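Local coordinates for protein Succinylglutamatedesuccinylase/aspartoacylase (Rhodobacter sphaeroides 2.4.1, PDB 3CDX) that binds a metal ion such as calcium and is probably a zinc-dependent hydrolase of the succinylglutamate desuccinylase/aspartoacylase family, acting on linear amides or esters, at residues S9-F17 with A24-S32; L310-G321 with A332-Y340. All coordinates share one frame; numbering follows the deposited sequence.

Contact 1: residues S9-F17 with A24-S32; sequences SRIACDIDF and AGYARAPLS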
loop_
_atom_site.group_PDB
_atom_site.type_symbol
_atom_site.label_atom_id
_atom_site.label_comp_id
_atom_site.label_asym_id
_atom_site.label_seq_id
_atom_site.Cartn_x
_atom_site.Cartn_y
_atom_site.Cartn_z
ATOM N N SER A 9 -21.394 21.576 11.858
ATOM C CA SER A 9 -21.085 20.291 11.079
ATOM C C SER A 9 -21.352 20.289 9.566
ATOM O O SER A 9 -22.413 20.690 9.095
ATOM C CB SER A 9 -21.754 19.041 11.702
ATOM O OG SER A 9 -21.199 17.848 11.142
ATOM N N ARG A 10 -20.387 19.764 8.822
ATOM C CA ARG A 10 -20.557 19.491 7.391
ATOM C C ARG A 10 -21.414 18.223 7.168
ATOM O O ARG A 10 -21.922 17.993 6.058
ATOM C CB ARG A 10 -19.196 19.300 6.732
ATOM C CG ARG A 10 -18.183 20.461 6.922
ATOM C CD ARG A 10 -16.828 20.117 6.262
ATOM N NE ARG A 10 -17.051 19.834 4.823
ATOM C CZ ARG A 10 -16.388 18.925 4.099
ATOM N NH1 ARG A 10 -15.403 18.195 4.644
ATOM N NH2 ARG A 10 -16.715 18.747 2.825
ATOM N N ILE A 11 -21.549 17.391 8.201
ATOM C CA ILE A 11 -22.400 16.205 8.132
ATOM C C ILE A 11 -23.859 16.650 8.175
ATOM O O ILE A 11 -24.276 17.285 9.123
ATOM C CB ILE A 11 -22.104 15.186 9.277
ATOM C CG1 ILE A 11 -20.608 14.877 9.320
ATOM C CG2 ILE A 11 -22.986 13.916 9.118
ATOM C CD1 ILE A 11 -20.223 13.581 10.026
ATOM N N ALA A 12 -24.625 16.327 7.142
ATOM C CA ALA A 12 -25.977 16.839 7.010
ATOM C C ALA A 12 -26.967 15.795 7.500
ATOM O O ALA A 12 -26.806 14.611 7.214
ATOM C CB ALA A 12 -26.268 17.191 5.535
ATOM N N CYS A 13 -27.993 16.232 8.216
ATOM C CA CYS A 13 -29.075 15.345 8.612
ATOM C C CYS A 13 -30.361 16.138 8.555
ATOM O O CYS A 13 -30.422 17.268 9.040
ATOM C CB CYS A 13 -28.848 14.789 10.022
ATOM S SG CYS A 13 -29.954 13.480 10.528
ATOM N N ASP A 14 -31.386 15.541 7.952
ATOM C CA ASP A 14 -32.703 16.196 7.828
ATOM C C ASP A 14 -33.711 15.743 8.894
ATOM O O ASP A 14 -34.827 16.232 8.928
ATOM C CB ASP A 14 -33.279 15.965 6.420
ATOM C CG ASP A 14 -32.386 16.530 5.325
ATOM O OD1 ASP A 14 -31.788 17.636 5.501
ATOM O OD2 ASP A 14 -32.267 15.861 4.286
ATOM N N ILE A 15 -33.327 14.830 9.770
ATOM C CA ILE A 15 -34.266 14.346 10.781
ATOM C C ILE A 15 -34.666 15.460 11.770
ATOM O O ILE A 15 -33.824 16.202 12.259
ATOM C CB ILE A 15 -33.697 13.092 11.509
ATOM C CG1 ILE A 15 -33.543 11.964 10.474
ATOM C CG2 ILE A 15 -34.576 12.729 12.701
ATOM C CD1 ILE A 15 -33.128 10.619 10.971
ATOM N N ASP A 16 -35.954 15.600 12.031
ATOM C CA ASP A 16 -36.426 16.555 13.027
ATOM C C ASP A 16 -36.578 15.791 14.312
ATOM O O ASP A 16 -37.580 15.107 14.526
ATOM C CB ASP A 16 -37.783 17.165 12.591
ATOM C CG ASP A 16 -38.351 18.179 13.599
ATOM O OD1 ASP A 16 -37.826 18.352 14.724
ATOM O OD2 ASP A 16 -39.358 18.826 13.251
ATOM N N PHE A 17 -35.573 15.918 15.170
ATOM C CA PHE A 17 -35.497 15.167 16.426
ATOM C C PHE A 17 -36.562 15.550 17.478
ATOM O O PHE A 17 -36.755 14.825 18.453
ATOM C CB PHE A 17 -34.079 15.256 17.000
ATOM C CG PHE A 17 -33.032 14.520 16.173
ATOM C CD1 PHE A 17 -32.757 13.160 16.403
ATOM C CD2 PHE A 17 -32.320 15.186 15.182
ATOM C CE1 PHE A 17 -31.775 12.473 15.644
ATOM C CE2 PHE A 17 -31.344 14.530 14.435
ATOM C CZ PHE A 17 -31.073 13.159 14.661
ATOM N N ALA A 24 -36.558 7.153 10.255
ATOM C CA ALA A 24 -35.433 6.268 9.968
ATOM C C ALA A 24 -34.779 6.823 8.725
ATOM O O ALA A 24 -35.399 6.836 7.670
ATOM C CB ALA A 24 -35.922 4.848 9.705
ATOM N N GLY A 25 -33.531 7.274 8.847
ATOM C CA GLY A 25 -32.810 7.856 7.715
ATOM C C GLY A 25 -31.306 7.792 7.883
ATOM O O GLY A 25 -30.783 6.889 8.525
ATOM N N TYR A 26 -30.603 8.750 7.294
ATOM C CA TYR A 26 -29.136 8.732 7.287
ATOM C C TYR A 26 -28.653 10.120 7.516
ATOM O O TYR A 26 -29.244 11.072 7.000
ATOM C CB TYR A 26 -28.622 8.288 5.918
ATOM C CG TYR A 26 -29.155 6.945 5.542
ATOM C CD1 TYR A 26 -28.576 5.790 6.059
ATOM C CD2 TYR A 26 -30.258 6.813 4.684
ATOM C CE1 TYR A 26 -29.059 4.560 5.742
ATOM C CE2 TYR A 26 -30.766 5.547 4.383
ATOM C CZ TYR A 26 -30.133 4.436 4.924
ATOM O OH TYR A 26 -30.561 3.181 4.657
ATOM N N ALA A 27 -27.578 10.265 8.277
ATOM C CA ALA A 27 -26.806 11.503 8.174
ATOM C C ALA A 27 -25.832 11.335 7.023
ATOM O O ALA A 27 -25.216 10.300 6.895
ATOM C CB ALA A 27 -26.077 11.825 9.478
ATOM N N ARG A 28 -25.668 12.362 6.206
ATOM C CA ARG A 28 -24.827 12.276 5.018
ATOM C C ARG A 28 -23.489 12.929 5.297
ATOM O O ARG A 28 -23.395 14.172 5.395
ATOM C CB ARG A 28 -25.522 12.961 3.830
ATOM C CG ARG A 28 -26.877 12.370 3.519
ATOM C CD ARG A 28 -27.644 13.117 2.407
ATOM N NE ARG A 28 -28.021 14.520 2.698
ATOM C CZ ARG A 28 -29.065 14.901 3.443
ATOM N NH1 ARG A 28 -29.845 14.005 4.030
ATOM N NH2 ARG A 28 -29.317 16.193 3.625
ATOM N N ALA A 29 -22.464 12.104 5.464
ATOM C CA ALA A 29 -21.145 12.608 5.798
ATOM C C ALA A 29 -20.335 12.760 4.527
ATOM O O ALA A 29 -20.144 11.751 3.792
ATOM C CB ALA A 29 -20.431 11.668 6.758
ATOM N N PRO A 30 -19.824 13.992 4.272
ATOM C CA PRO A 30 -19.013 14.211 3.046
ATOM C C PRO A 30 -17.747 13.375 3.093
ATOM O O PRO A 30 -17.101 13.300 4.146
ATOM C CB PRO A 30 -18.648 15.710 3.087
ATOM C CG PRO A 30 -19.441 16.322 4.182
ATOM C CD PRO A 30 -19.884 15.200 5.124
ATOM N N LEU A 31 -17.399 12.747 1.964
ATOM C CA LEU A 31 -16.182 11.926 1.889
ATOM C C LEU A 31 -15.565 11.980 0.470
ATOM O O LEU A 31 -15.990 11.232 -0.450
ATOM C CB LEU A 31 -16.461 10.493 2.340
ATOM C CG LEU A 31 -15.312 9.583 2.844
ATOM C CD1 LEU A 31 -15.885 8.414 3.602
ATOM C CD2 LEU A 31 -14.455 9.044 1.724
ATOM N N SER A 32 -14.589 12.881 0.323
ATOM C CA SER A 32 -13.877 13.171 -0.909
ATOM C C SER A 32 -12.964 12.009 -1.338
ATOM O O SER A 32 -12.044 11.640 -0.603
ATOM C CB SER A 32 -13.064 14.456 -0.703
ATOM O OG SER A 32 -12.507 14.942 -1.917
HETATM O O HOH W 1 -31.080 12.833 6.577
#
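Ala12 and Arg28 pair through their backbones as a single antiparallel, hydrogen-bonded bridge: Ala12 N donates to Arg28 O at 3.0 Å, and Arg28 N returns a shorter bond of 2.7 Å to Ala12 O. The Arg28 side chain then doubles back over the bridge. Its chain bends at chi3 (-64°), which lays one face of the guanidinium over Ala12 O and turns its edge to Asp14. Arg28 NH2 and Asp14 OD2 form a salt bridge of 3.0 Å, and Arg28 NH1 makes a weak hydrogen bond to the same oxygen; the carboxylate and guanidinium planes stand 39° apart. A lysine in place of Arg28 would probably keep the charge but lose the flat two-nitrogen grip, leaving the Asp14 carboxylate freer to turn. Beside this pair a water accepts from Asp14 N and donates to Tyr26 O at 2.6 Å, joining the two segments beyond the end of the backbone pairing.

Flanking the bridge, on the Ala27 and Ala29 side, small alanines leave space for a branched neighbour. Ile11 CG2 meets Ala27 CB at 3.7 Å, while the other branch carries Ile11 CD1 to Ala29 CB at 3.8 Å. At the far end Pro30 offers a rigid apolar ring to Arg10, whose guanidinium lies with one face over Pro30 CG and CB; Arg10 NH2 comes 3.6 Å from Pro30 CB.

Strand 21-30 is hydrogen-bonded along its other edge to strand 40-50, so the N-terminal segment lies against its remaining edge. Cys13 and Ile15 reach across to Ile45 and Val47 of strand 40-50, and Ile11 and Pro30 pack on Phe133 and Met129 of helix 126-138.

Contact 2: residues L310-G321 with A332-Y340; sequences LLYRRDGIVWFG and AVAVVMEDY
Met337 reaches from its strand across two neighbours on 310-321, Ile317 and Trp319. Its CG takes the crowded position between backbone N and carbonyl carbon (chi1 63°), and the chain runs extended from there. Met337 CB lies 4.1 Å from Trp319 CB, and Met337 CG settles 3.4 Å from Ile317 O. Met337 SD then stands 4.4 Å from the centroid of the five-membered ring of Trp319, an oblique Met-aromatic contact, and Met337 CE ends on Ile317 CG2 at 3.6 Å. A flexible, unbranched thioether suits this path between a branched side chain and an indole.

The backbones pair as an antiparallel ladder interrupted by a classic beta bulge: Trp319 and Phe320 both face Val335, whose O accepts from Trp319 N at 2.9 Å and only weakly from Phe320 N. Gly316 has backbone angles that call for glycine, and a CB there would clash with Met337 O and Val336 CG1. On the face opposite Met337, Val336 CG2 touches Tyr312 CD1 at 3.9 Å. Near the strand end Arg314 NH2 donates to Glu338 OE1 at 2.8 Å, in the guanidinium plane and onto the syn lone pair, with the carboxylate turned nearly perpendicular.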
loop_
_atom_site.group_PDB
_atom_site.type_symbol
_atom_site.label_atom_id
_atom_site.label_comp_id
_atom_site.label_asym_id
_atom_site.label_seq_id
_atom_site.Cartn_x
_atom_site.Cartn_y
_atom_site.Cartn_z
ATOM N N LEU A 310 4.757 -16.160 31.589
ATOM C CA LEU A 310 4.138 -14.947 32.196
ATOM C C LEU A 310 3.242 -15.332 33.351
ATOM O O LEU A 310 2.556 -16.346 33.265
ATOM C CB LEU A 310 3.264 -14.160 31.181
ATOM C CG LEU A 310 3.927 -13.728 29.860
ATOM C CD1 LEU A 310 3.121 -12.691 29.098
ATOM C CD2 LEU A 310 5.361 -13.230 30.097
ATOM N N LEU A 311 3.205 -14.499 34.401
ATOM C CA LEU A 311 2.356 -14.760 35.575
ATOM C C LEU A 311 1.289 -13.687 35.750
ATOM O O LEU A 311 1.556 -12.521 35.479
ATOM C CB LEU A 311 3.201 -14.820 36.867
ATOM C CG LEU A 311 4.480 -15.661 36.861
ATOM C CD1 LEU A 311 5.193 -15.506 38.226
ATOM C CD2 LEU A 311 4.165 -17.123 36.555
ATOM N N TYR A 312 0.101 -14.080 36.190
ATOM C CA TYR A 312 -0.876 -13.142 36.737
ATOM C C TYR A 312 -0.338 -12.540 38.049
ATOM O O TYR A 312 0.374 -13.212 38.797
ATOM C CB TYR A 312 -2.209 -13.837 37.079
ATOM C CG TYR A 312 -2.929 -14.525 35.937
ATOM C CD1 TYR A 312 -3.609 -13.798 34.953
ATOM C CD2 TYR A 312 -2.944 -15.915 35.850
ATOM C CE1 TYR A 312 -4.288 -14.463 33.883
ATOM C CE2 TYR A 312 -3.603 -16.573 34.811
ATOM C CZ TYR A 312 -4.259 -15.849 33.836
ATOM O OH TYR A 312 -4.910 -16.537 32.831
ATOM N N ARG A 313 -0.721 -11.292 38.323
ATOM C CA ARG A 313 -0.299 -10.572 39.520
ATOM C C ARG A 313 -1.485 -10.025 40.322
ATOM O O ARG A 313 -1.308 -9.147 41.182
ATOM C CB ARG A 313 0.657 -9.433 39.141
ATOM C CG ARG A 313 1.925 -9.885 38.453
ATOM C CD ARG A 313 2.696 -10.779 39.381
ATOM N NE ARG A 313 4.029 -11.071 38.871
ATOM C CZ ARG A 313 4.838 -11.971 39.413
ATOM N NH1 ARG A 313 4.425 -12.655 40.483
ATOM N NH2 ARG A 313 6.049 -12.185 38.893
ATOM N N ARG A 314 -2.682 -10.540 40.042
ATOM C CA ARG A 314 -3.871 -10.266 40.833
ATOM C C ARG A 314 -4.782 -11.483 40.839
ATOM O O ARG A 314 -4.940 -12.122 39.786
ATOM C CB ARG A 314 -4.687 -9.109 40.207
ATOM C CG ARG A 314 -4.028 -7.731 40.200
ATOM C CD ARG A 314 -3.676 -7.251 41.606
ATOM N NE ARG A 314 -4.831 -6.865 42.417
ATOM C CZ ARG A 314 -4.744 -6.181 43.563
ATOM N NH1 ARG A 314 -3.551 -5.809 44.050
ATOM N NH2 ARG A 314 -5.852 -5.884 44.239
ATOM N N ASP A 315 -5.394 -11.799 41.996
ATOM C CA ASP A 315 -6.522 -12.739 42.032
ATOM C C ASP A 315 -7.725 -12.059 41.373
ATOM O O ASP A 315 -7.864 -10.834 41.453
ATOM C CB ASP A 315 -6.917 -13.138 43.465
ATOM C CG ASP A 315 -5.753 -13.732 44.277
ATOM O OD1 ASP A 315 -4.711 -14.108 43.712
ATOM O OD2 ASP A 315 -5.888 -13.817 45.514
ATOM N N GLY A 316 -8.619 -12.849 40.781
ATOM C CA GLY A 316 -9.787 -12.299 40.120
ATOM C C GLY A 316 -10.316 -13.147 38.965
ATOM O O GLY A 316 -10.118 -14.353 38.926
ATOM N N ILE A 317 -11.010 -12.502 38.031
ATOM C CA ILE A 317 -11.634 -13.158 36.878
ATOM C C ILE A 317 -11.048 -12.470 35.623
ATOM O O ILE A 317 -10.893 -11.231 35.590
ATOM C CB ILE A 317 -13.176 -13.002 36.953
ATOM C CG1 ILE A 317 -13.677 -13.562 38.289
ATOM C CG2 ILE A 317 -13.940 -13.635 35.720
ATOM C CD1 ILE A 317 -15.167 -13.643 38.409
ATOM N N VAL A 318 -10.656 -13.265 34.626
ATOM C CA VAL A 318 -10.162 -12.700 33.372
ATOM C C VAL A 318 -11.291 -11.913 32.700
ATOM O O VAL A 318 -12.367 -12.440 32.431
ATOM C CB VAL A 318 -9.516 -13.772 32.418
ATOM C CG1 VAL A 318 -8.970 -13.131 31.138
ATOM C CG2 VAL A 318 -8.359 -14.486 33.150
ATOM N N TRP A 319 -11.039 -10.630 32.466
ATOM C CA TRP A 319 -12.029 -9.773 31.812
ATOM C C TRP A 319 -11.784 -9.688 30.294
ATOM O O TRP A 319 -12.726 -9.911 29.509
ATOM C CB TRP A 319 -12.016 -8.379 32.421
ATOM C CG TRP A 319 -13.006 -7.429 31.797
ATOM C CD1 TRP A 319 -14.258 -7.721 31.313
ATOM C CD2 TRP A 319 -12.811 -6.041 31.573
ATOM N NE1 TRP A 319 -14.859 -6.587 30.832
ATOM C CE2 TRP A 319 -13.977 -5.546 30.958
ATOM C CE3 TRP A 319 -11.757 -5.158 31.838
ATOM C CZ2 TRP A 319 -14.129 -4.204 30.630
ATOM C CZ3 TRP A 319 -11.905 -3.813 31.482
ATOM C CH2 TRP A 319 -13.083 -3.356 30.885
ATOM N N PHE A 320 -10.538 -9.314 29.937
ATOM C CA PHE A 320 -9.976 -9.374 28.577
ATOM C C PHE A 320 -8.931 -10.462 28.507
ATOM O O PHE A 320 -8.034 -10.528 29.354
ATOM C CB PHE A 320 -9.295 -8.058 28.164
ATOM C CG PHE A 320 -10.238 -6.989 27.687
ATOM C CD1 PHE A 320 -11.501 -6.848 28.230
ATOM C CD2 PHE A 320 -9.839 -6.087 26.674
ATOM C CE1 PHE A 320 -12.384 -5.844 27.762
ATOM C CE2 PHE A 320 -10.726 -5.092 26.201
ATOM C CZ PHE A 320 -11.988 -4.972 26.765
ATOM N N GLY A 321 -9.021 -11.279 27.464
ATOM C CA GLY A 321 -8.071 -12.364 27.233
ATOM C C GLY A 321 -7.421 -12.217 25.884
ATOM O O GLY A 321 -8.021 -11.627 24.960
ATOM N N ALA A 332 -1.077 -6.049 26.202
ATOM C CA ALA A 332 -1.577 -6.824 27.341
ATOM C C ALA A 332 -2.093 -8.153 26.782
ATOM O O ALA A 332 -2.704 -8.180 25.708
ATOM C CB ALA A 332 -2.688 -6.067 28.053
ATOM N N VAL A 333 -1.862 -9.251 27.490
ATOM C CA VAL A 333 -2.399 -10.551 27.059
ATOM C C VAL A 333 -3.566 -11.008 27.965
ATOM O O VAL A 333 -4.257 -12.004 27.691
ATOM C CB VAL A 333 -1.274 -11.597 26.915
ATOM C CG1 VAL A 333 -0.317 -11.172 25.786
ATOM C CG2 VAL A 333 -0.501 -11.796 28.220
ATOM N N ALA A 334 -3.781 -10.235 29.031
ATOM C CA ALA A 334 -4.854 -10.434 30.001
ATOM C C ALA A 334 -4.980 -9.189 30.854
ATOM O O ALA A 334 -3.995 -8.516 31.157
ATOM C CB ALA A 334 -4.613 -11.671 30.907
ATOM N N VAL A 335 -6.219 -8.896 31.216
ATOM C CA VAL A 335 -6.577 -7.885 32.184
ATOM C C VAL A 335 -7.536 -8.598 33.133
ATOM O O VAL A 335 -8.556 -9.170 32.700
ATOM C CB VAL A 335 -7.287 -6.699 31.537
ATOM C CG1 VAL A 335 -7.591 -5.610 32.607
ATOM C CG2 VAL A 335 -6.454 -6.131 30.386
ATOM N N VAL A 336 -7.178 -8.565 34.415
ATOM C CA VAL A 336 -7.956 -9.233 35.484
ATOM C C VAL A 336 -8.830 -8.213 36.237
ATOM O O VAL A 336 -8.358 -7.110 36.604
ATOM C CB VAL A 336 -6.980 -9.986 36.434
ATOM C CG1 VAL A 336 -7.704 -10.712 37.584
ATOM C CG2 VAL A 336 -6.131 -10.961 35.604
ATOM N N MET A 337 -10.095 -8.566 36.427
ATOM C CA MET A 337 -11.035 -7.755 37.188
ATOM C C MET A 337 -11.209 -8.421 38.552
ATOM O O MET A 337 -10.975 -9.600 38.655
ATOM C CB MET A 337 -12.370 -7.589 36.458
ATOM C CG MET A 337 -13.192 -8.854 36.188
ATOM S SD MET A 337 -14.652 -8.558 35.144
ATOM C CE MET A 337 -15.143 -10.258 35.056
ATOM N N GLU A 338 -11.594 -7.653 39.576
ATOM C CA GLU A 338 -11.757 -8.123 40.969
ATOM C C GLU A 338 -13.087 -7.557 41.458
ATOM O O GLU A 338 -13.599 -6.611 40.848
ATOM C CB GLU A 338 -10.584 -7.644 41.860
ATOM C CG GLU A 338 -10.452 -6.102 42.050
ATOM C CD GLU A 338 -9.132 -5.624 42.705
ATOM O OE1 GLU A 338 -8.497 -6.395 43.475
ATOM O OE2 GLU A 338 -8.716 -4.441 42.459
ATOM N N ASP A 339 -13.660 -8.144 42.519
ATOM C CA ASP A 339 -14.920 -7.661 43.123
ATOM C C ASP A 339 -14.818 -6.174 43.385
ATOM O O ASP A 339 -13.754 -5.678 43.812
ATOM C CB ASP A 339 -15.215 -8.352 44.463
ATOM C CG ASP A 339 -15.689 -9.794 44.302
ATOM O OD1 ASP A 339 -16.084 -10.193 43.181
ATOM O OD2 ASP A 339 -15.690 -10.533 45.315
ATOM N N TYR A 340 -15.921 -5.484 43.126
ATOM C CA TYR A 340 -16.032 -4.052 43.308
ATOM C C TYR A 340 -16.043 -3.646 44.780
ATOM O O TYR A 340 -16.777 -4.225 45.576
ATOM C CB TYR A 340 -17.321 -3.541 42.673
ATOM C CG TYR A 340 -17.523 -2.045 42.791
ATOM C CD1 TYR A 340 -16.746 -1.148 42.035
ATOM C CD2 TYR A 340 -18.485 -1.517 43.661
ATOM C CE1 TYR A 340 -16.928 0.246 42.143
ATOM C CE2 TYR A 340 -18.670 -0.121 43.778
ATOM C CZ TYR A 340 -17.898 0.746 43.015
ATOM O OH TYR A 340 -18.092 2.099 43.130
#

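The modelled chain starts at Ser9, and contact 1 closes almost at once: the N-terminal segment turns back after a short loop and lies against strand 21-30. The chain then passes through the metal-binding catalytic region, with His63, Glu66 and His149, before contact 2 closes a second short loop near the C terminus, joining strands 316-322 and 332-339 and bringing the end of strand 308-311, from a separate antiparallel sheet, against the latter. The two loops follow in series, neither nested nor crossed. The centres of contacts 1 and 2 lie about 42 Å apart, on opposite sides of the chain's centre. Contact 2 is the one nearer the metal, with the Phe320 side chain about 8 Å from the calcium ion.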